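Local coordinates for odorant binding protein OBP69a (Ceratitis capitata, PDB 6HHE) that probably binds and carries small odorant molecules as a secreted, all-helical member of the PBP/GOBP family of insect odorant-binding proteins, at residues N40-K45 and G96-F101; N16-E21 and H49-K54. One frame throughout, in Å; residues are numbered along the deposited sequence. Where two conformers were deposited one is given.

Contact 1 (N40-K45 and G96-F101)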
loop_
_atom_site.group_PDB
_atom_site.type_symbol
_atom_site.label_atom_id
_atom_site.label_comp_id
_atom_site.label_asym_id
_atom_site.label_seq_id
_atom_site.Cartn_x
_atom_site.Cartn_y
_atom_site.Cartn_z
ATOM N N ASN A 40 -6.687 -10.971 -6.130
ATOM C CA ASN A 40 -5.808 -11.752 -5.259
ATOM C C ASN A 40 -4.683 -12.406 -6.050
ATOM O O ASN A 40 -4.604 -13.625 -6.185
ATOM C CB ASN A 40 -6.621 -12.818 -4.537
ATOM C CG ASN A 40 -7.209 -12.299 -3.259
ATOM O OD1 ASN A 40 -8.243 -11.651 -3.271
ATOM N ND2 ASN A 40 -6.538 -12.566 -2.145
ATOM N N ASN A 41 -3.866 -11.580 -6.680
ATOM C CA ASN A 41 -2.758 -12.073 -7.479
ATOM C C ASN A 41 -1.498 -11.771 -6.700
ATOM O O ASN A 41 -1.307 -10.633 -6.176
ATOM C CB ASN A 41 -2.734 -11.417 -8.863
ATOM C CG ASN A 41 -3.896 -11.862 -9.753
ATOM O OD1 ASN A 41 -4.968 -11.237 -9.798
ATOM N ND2 ASN A 41 -3.667 -12.936 -10.491
ATOM N N GLN A 42 -0.636 -12.767 -6.593
ATOM C CA GLN A 42 0.557 -12.601 -5.773
ATOM C C GLN A 42 1.451 -11.480 -6.241
ATOM O O GLN A 42 2.000 -10.787 -5.399
ATOM C CB GLN A 42 1.398 -13.880 -5.771
ATOM C CG GLN A 42 0.642 -15.087 -5.199
ATOM C CD GLN A 42 0.127 -14.828 -3.789
ATOM O OE1 GLN A 42 -1.070 -14.819 -3.574
ATOM N NE2 GLN A 42 1.029 -14.635 -2.827
ATOM N N ARG A 43 1.538 -11.223 -7.556
ATOM C CA ARG A 43 2.418 -10.129 -7.978
ATOM C C ARG A 43 1.904 -8.771 -7.510
ATOM O O ARG A 43 2.706 -7.910 -7.171
ATOM C CB ARG A 43 2.596 -10.093 -9.489
ATOM C CG ARG A 43 3.411 -11.230 -9.995
ATOM C CD ARG A 43 3.261 -11.407 -11.502
ATOM N NE ARG A 43 1.924 -11.811 -11.899
ATOM C CZ ARG A 43 1.183 -11.157 -12.803
ATOM N NH1 ARG A 43 1.622 -10.049 -13.389
ATOM N NH2 ARG A 43 -0.047 -11.616 -13.074
ATOM N N LEU A 44 0.577 -8.591 -7.414
ATOM C CA LEU A 44 0.043 -7.343 -6.877
ATOM C C LEU A 44 0.316 -7.250 -5.385
ATOM O O LEU A 44 0.695 -6.183 -4.895
ATOM C CB LEU A 44 -1.420 -7.242 -7.194
ATOM C CG LEU A 44 -2.120 -5.972 -6.683
ATOM C CD1 LEU A 44 -1.478 -4.703 -7.245
ATOM C CD2 LEU A 44 -3.596 -5.980 -7.065
ATOM N N LYS A 45 0.145 -8.356 -4.648
ATOM C CA LYS A 45 0.448 -8.348 -3.222
ATOM C C LYS A 45 1.898 -7.942 -3.006
ATOM O O LYS A 45 2.210 -7.135 -2.116
ATOM C CB LYS A 45 0.201 -9.747 -2.618
ATOM C CG LYS A 45 -1.206 -10.283 -2.830
ATOM C CD LYS A 45 -1.398 -11.561 -2.002
ATOM C CE LYS A 45 -2.751 -12.055 -2.318
ATOM N NZ LYS A 45 -2.829 -13.452 -1.734
ATOM N N GLY A 96 5.235 -11.413 4.072
ATOM C CA GLY A 96 5.171 -9.966 3.949
ATOM C C GLY A 96 4.182 -9.511 2.895
ATOM O O GLY A 96 3.479 -8.505 3.090
ATOM N N CYS A 97 4.134 -10.214 1.759
ATOM C CA CYS A 97 3.230 -9.803 0.695
ATOM C C CYS A 97 1.788 -9.972 1.133
ATOM O O CYS A 97 0.975 -9.078 0.884
ATOM C CB CYS A 97 3.463 -10.560 -0.621
ATOM S SG CYS A 97 5.159 -10.460 -1.423
ATOM N N GLU A 98 1.451 -11.082 1.806
ATOM C CA GLU A 98 0.083 -11.258 2.306
ATOM C C GLU A 98 -0.264 -10.195 3.347
ATOM O O GLU A 98 -1.363 -9.624 3.318
ATOM C CB GLU A 98 -0.126 -12.633 2.942
ATOM C CG GLU A 98 0.258 -13.809 2.084
ATOM C CD GLU A 98 -0.595 -13.954 0.849
ATOM O OE1 GLU A 98 -0.151 -14.663 -0.091
ATOM O OE2 GLU A 98 -1.710 -13.383 0.807
ATOM N N THR A 99 0.641 -9.917 4.295
ATOM C CA THR A 99 0.396 -8.847 5.265
ATOM C C THR A 99 0.174 -7.509 4.572
ATOM O O THR A 99 -0.750 -6.766 4.932
ATOM C CB THR A 99 1.554 -8.714 6.249
ATOM O OG1 THR A 99 1.710 -9.955 6.949
ATOM C CG2 THR A 99 1.278 -7.637 7.262
ATOM N N ALA A 100 1.021 -7.163 3.592
ATOM C CA ALA A 100 0.815 -5.887 2.904
ATOM C C ALA A 100 -0.565 -5.835 2.263
ATOM O O ALA A 100 -1.252 -4.799 2.327
ATOM C CB ALA A 100 1.886 -5.681 1.835
ATOM N N PHE A 101 -0.988 -6.944 1.651
ATOM C CA PHE A 101 -2.268 -6.992 0.947
ATOM C C PHE A 101 -3.425 -6.875 1.907
ATOM O O PHE A 101 -4.334 -6.053 1.687
ATOM C CB PHE A 101 -2.373 -8.300 0.170
ATOM C CG PHE A 101 -3.566 -8.397 -0.750
ATOM C CD1 PHE A 101 -3.533 -7.799 -1.999
ATOM C CD2 PHE A 101 -4.664 -9.141 -0.386
ATOM C CE1 PHE A 101 -4.613 -7.970 -2.906
ATOM C CE2 PHE A 101 -5.751 -9.275 -1.256
ATOM C CZ PHE A 101 -5.719 -8.678 -2.490
#
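Lys45 leaves its helix with CG anti to its own carbonyl carbon (chi1 -56°) and then runs extended, which carries its methylenes across one face of the Phe101 ring and takes NZ on to Glu98. Phe101 starts toward Lys45, and with CG anti to the backbone N (chi1 -172°) it presents the ring to the lysine chain. The two side chains join the first turn of helix 42-55 to the first turns of helix 96-110. Both helices belong to the disulfide-linked helical fold of insect odorant-binding proteins, and Cys97 forms a disulfide with Cys46, the residue after Lys45.

Lys45 CE sits over one face of the Phe101 ring, 4.0 Å from its centroid, in a CH-pi contact. Lys45 CG comes within 3.5 Å of Phe101 CD1. Lys45 NZ stands farther above the same face, 5.2 Å from the centroid of the Phe101 ring, so any cation-pi attraction is weak at most. Asn40, in the loop before helix 42-55, brings ND2 to 3.5 Å from Phe101 CE2. Its amide plane is 64° from the ring plane.

Glu98 starts away from the other segment, but its chain bends at chi2 and returns the carboxylate to it. Lys45 NZ forms a salt bridge with Glu98 OE2, on the syn lone pair, at 2.8 Å. Lys45 NZ also donates to Gln42 OE1 at 2.9 Å. This amide accepts from the lysine and donates to its acid, which fixes which way round it lies. Both donors would be expected to stabilise the charged form of Glu98. The bond from Gln42 NE2 to Glu98 OE1 measures 3.0 Å and is nearly straight, with OE1 close to the amide plane. NE2 approaches the syn side of OE1 but well out of the carboxylate plane.

Contact 2 (N16-E21 and H49-K54); sequences NLCIKE and HCVLDK
Cys18 and Cys50 are joined by a disulfide, SG to SG at 2.1 Å. It is one of the three bridges of this insect odorant-binding protein fold, and it links helix 10-22 to helix 42-55. The bridge has a chi3 of -83°, close to a right angle. The helix axes approach to 9.5 Å and run in roughly opposing directions, 137° apart.

Around the bridge, Val51 CG2 lies 4.1 Å from Cys18 SG. Lys54 CG lies at 4.1 Å from Cys18 SG too. Cys18 also touches Phe47, and both cysteines are buried. Leu14 extends the packing on the side of helix 10-22, where it meets both Val51 and Lys54.

Farther out, an exposed salt bridge spans the same two helices. Glu21 and Lys54 reach for each other from opposite directions. The Glu21 chain is extended, with CG anti to the backbone N (chi1 -178°), and its carboxylate passes near Cys50 SG. Lys54 instead bends at chi2, folding its chain past the disulfide toward the acid. Glu21 has a second conformer, so the pairing is doubtful as a constant feature. In the conformer described here, Lys54 NZ donates to the syn lone pair of Glu21 OE1 at 2.9 Å.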
loop_
_atom_site.group_PDB
_atom_site.type_symbol
_atom_site.label_atom_id
_atom_site.label_comp_id
_atom_site.label_asym_id
_atom_site.label_seq_id
_atom_site.Cartn_x
_atom_site.Cartn_y
_atom_site.Cartn_z
ATOM N N ASN A 16 8.183 2.475 -10.606
ATOM C CA ASN A 16 8.956 1.781 -11.633
ATOM C C ASN A 16 9.747 0.639 -11.047
ATOM O O ASN A 16 9.716 -0.477 -11.577
ATOM C CB ASN A 16 9.934 2.727 -12.336
ATOM C CG ASN A 16 11.009 1.959 -13.163
ATOM O OD1 ASN A 16 10.676 1.335 -14.176
ATOM N ND2 ASN A 16 12.298 2.016 -12.734
ATOM N N LEU A 17 10.575 0.934 -10.032
ATOM C CA LEU A 17 11.402 -0.089 -9.403
ATOM C C LEU A 17 10.561 -1.267 -8.951
ATOM O O LEU A 17 10.886 -2.436 -9.212
ATOM C CB LEU A 17 12.152 0.479 -8.195
ATOM C CG LEU A 17 13.355 1.389 -8.389
ATOM C CD1 LEU A 17 13.888 1.739 -7.011
ATOM C CD2 LEU A 17 14.382 0.702 -9.214
ATOM N N CYS A 18 9.447 -0.966 -8.287
ATOM C CA CYS A 18 8.658 -2.050 -7.718
ATOM C C CYS A 18 7.931 -2.846 -8.797
ATOM O O CYS A 18 7.796 -4.067 -8.667
ATOM C CB CYS A 18 7.677 -1.505 -6.688
ATOM S SG CYS A 18 8.454 -1.017 -5.102
ATOM N N ILE A 19 7.491 -2.194 -9.871
ATOM C CA ILE A 19 6.971 -2.943 -11.014
ATOM C C ILE A 19 8.014 -3.907 -11.551
ATOM O O ILE A 19 7.722 -5.082 -11.802
ATOM C CB ILE A 19 6.472 -1.984 -12.103
ATOM C CG1 ILE A 19 5.200 -1.317 -11.622
ATOM C CG2 ILE A 19 6.266 -2.749 -13.405
ATOM C CD1 ILE A 19 4.738 -0.182 -12.508
ATOM N N LYS A 20 9.258 -3.441 -11.729
ATOM C CA LYS A 20 10.243 -4.291 -12.368
ATOM C C LYS A 20 10.625 -5.447 -11.454
ATOM O O LYS A 20 10.820 -6.571 -11.917
ATOM C CB LYS A 20 11.485 -3.483 -12.750
ATOM C CG LYS A 20 11.260 -2.531 -13.898
ATOM C CD LYS A 20 12.582 -1.835 -14.234
ATOM C CE LYS A 20 12.559 -1.247 -15.634
ATOM N NZ LYS A 20 11.446 -0.287 -15.756
ATOM N N GLU A 21 10.679 -5.162 -10.145
ATOM C CA GLU A 21 11.107 -6.115 -9.137
ATOM C C GLU A 21 10.075 -7.216 -8.914
ATOM O O GLU A 21 10.451 -8.359 -8.625
ATOM C CB GLU A 21 11.403 -5.338 -7.843
ATOM C CG GLU A 21 11.916 -6.139 -6.671
ATOM C CD GLU A 21 12.183 -5.281 -5.427
ATOM O OE1 GLU A 21 12.581 -4.096 -5.545
ATOM O OE2 GLU A 21 12.029 -5.837 -4.322
ATOM N N HIS A 49 3.663 -4.757 -1.073
ATOM C CA HIS A 49 4.718 -4.895 -0.079
ATOM C C HIS A 49 5.956 -4.089 -0.455
ATOM O O HIS A 49 6.545 -3.427 0.402
ATOM C CB HIS A 49 5.085 -6.364 0.103
ATOM C CG HIS A 49 6.207 -6.569 1.051
ATOM N ND1 HIS A 49 7.523 -6.595 0.641
ATOM C CD2 HIS A 49 6.221 -6.684 2.397
ATOM C CE1 HIS A 49 8.302 -6.732 1.702
ATOM N NE2 HIS A 49 7.538 -6.814 2.775
ATOM N N CYS A 50 6.335 -4.122 -1.732
ATOM C CA CYS A 50 7.521 -3.411 -2.231
ATOM C C CYS A 50 7.404 -1.927 -1.954
ATOM O O CYS A 50 8.375 -1.298 -1.495
ATOM C CB CYS A 50 7.639 -3.698 -3.733
ATOM S SG CYS A 50 9.181 -2.949 -4.510
ATOM N N VAL A 51 6.235 -1.356 -2.235
ATOM C CA VAL A 51 6.018 0.070 -2.018
ATOM C C VAL A 51 6.126 0.394 -0.539
ATOM O O VAL A 51 6.858 1.315 -0.155
ATOM C CB VAL A 51 4.677 0.502 -2.607
ATOM C CG1 VAL A 51 4.318 1.952 -2.189
ATOM C CG2 VAL A 51 4.684 0.345 -4.138
ATOM N N LEU A 52 5.437 -0.363 0.316
ATOM C CA LEU A 52 5.517 -0.120 1.758
ATOM C C LEU A 52 6.949 -0.217 2.258
ATOM O O LEU A 52 7.382 0.572 3.116
ATOM C CB LEU A 52 4.641 -1.120 2.520
ATOM C CG LEU A 52 3.160 -0.933 2.301
ATOM C CD1 LEU A 52 2.433 -2.040 3.069
ATOM C CD2 LEU A 52 2.620 0.424 2.766
ATOM N N ASP A 53 7.701 -1.181 1.738
ATOM C CA ASP A 53 9.067 -1.390 2.194
ATOM C C ASP A 53 9.967 -0.247 1.752
ATOM O O ASP A 53 10.798 0.225 2.539
ATOM C CB ASP A 53 9.570 -2.732 1.672
ATOM C CG ASP A 53 11.027 -2.971 2.024
ATOM O OD1 ASP A 53 11.303 -3.356 3.176
ATOM O OD2 ASP A 53 11.888 -2.745 1.157
ATOM N N LYS A 54 9.772 0.252 0.521
ATOM C CA LYS A 54 10.589 1.346 -0.015
ATOM C C LYS A 54 10.385 2.625 0.784
ATOM O O LYS A 54 11.324 3.427 0.935
ATOM C CB LYS A 54 10.234 1.605 -1.487
ATOM C CG LYS A 54 11.108 0.935 -2.589
ATOM C CD LYS A 54 11.746 -0.340 -2.188
ATOM C CE LYS A 54 12.356 -1.050 -3.420
ATOM N NZ LYS A 54 12.685 -2.474 -3.203
#

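Overall arrangement
Helix 42-55 is common to both contacts, whose centres lie 12 Å apart. Contact 1 uses its N-terminal turn against helix 96-110, and contact 2 its later turns against helix 10-22. The segments alternate along the chain, so the two connections cross in sequence. They also touch directly: Ala100 CB packs 3.5 Å from His49 CA, and Gly96 O comes 3.4 Å from His49 CD2. Cys97 of contact 1 pairs with Cys46, one turn before Cys50 of contact 2, so two of the three disulfides converge on helix 42-55. The bound 2-(2-methoxyethoxy)ethanol is lined by other residues: Ile80, Glu83, Asn111 and Ile114.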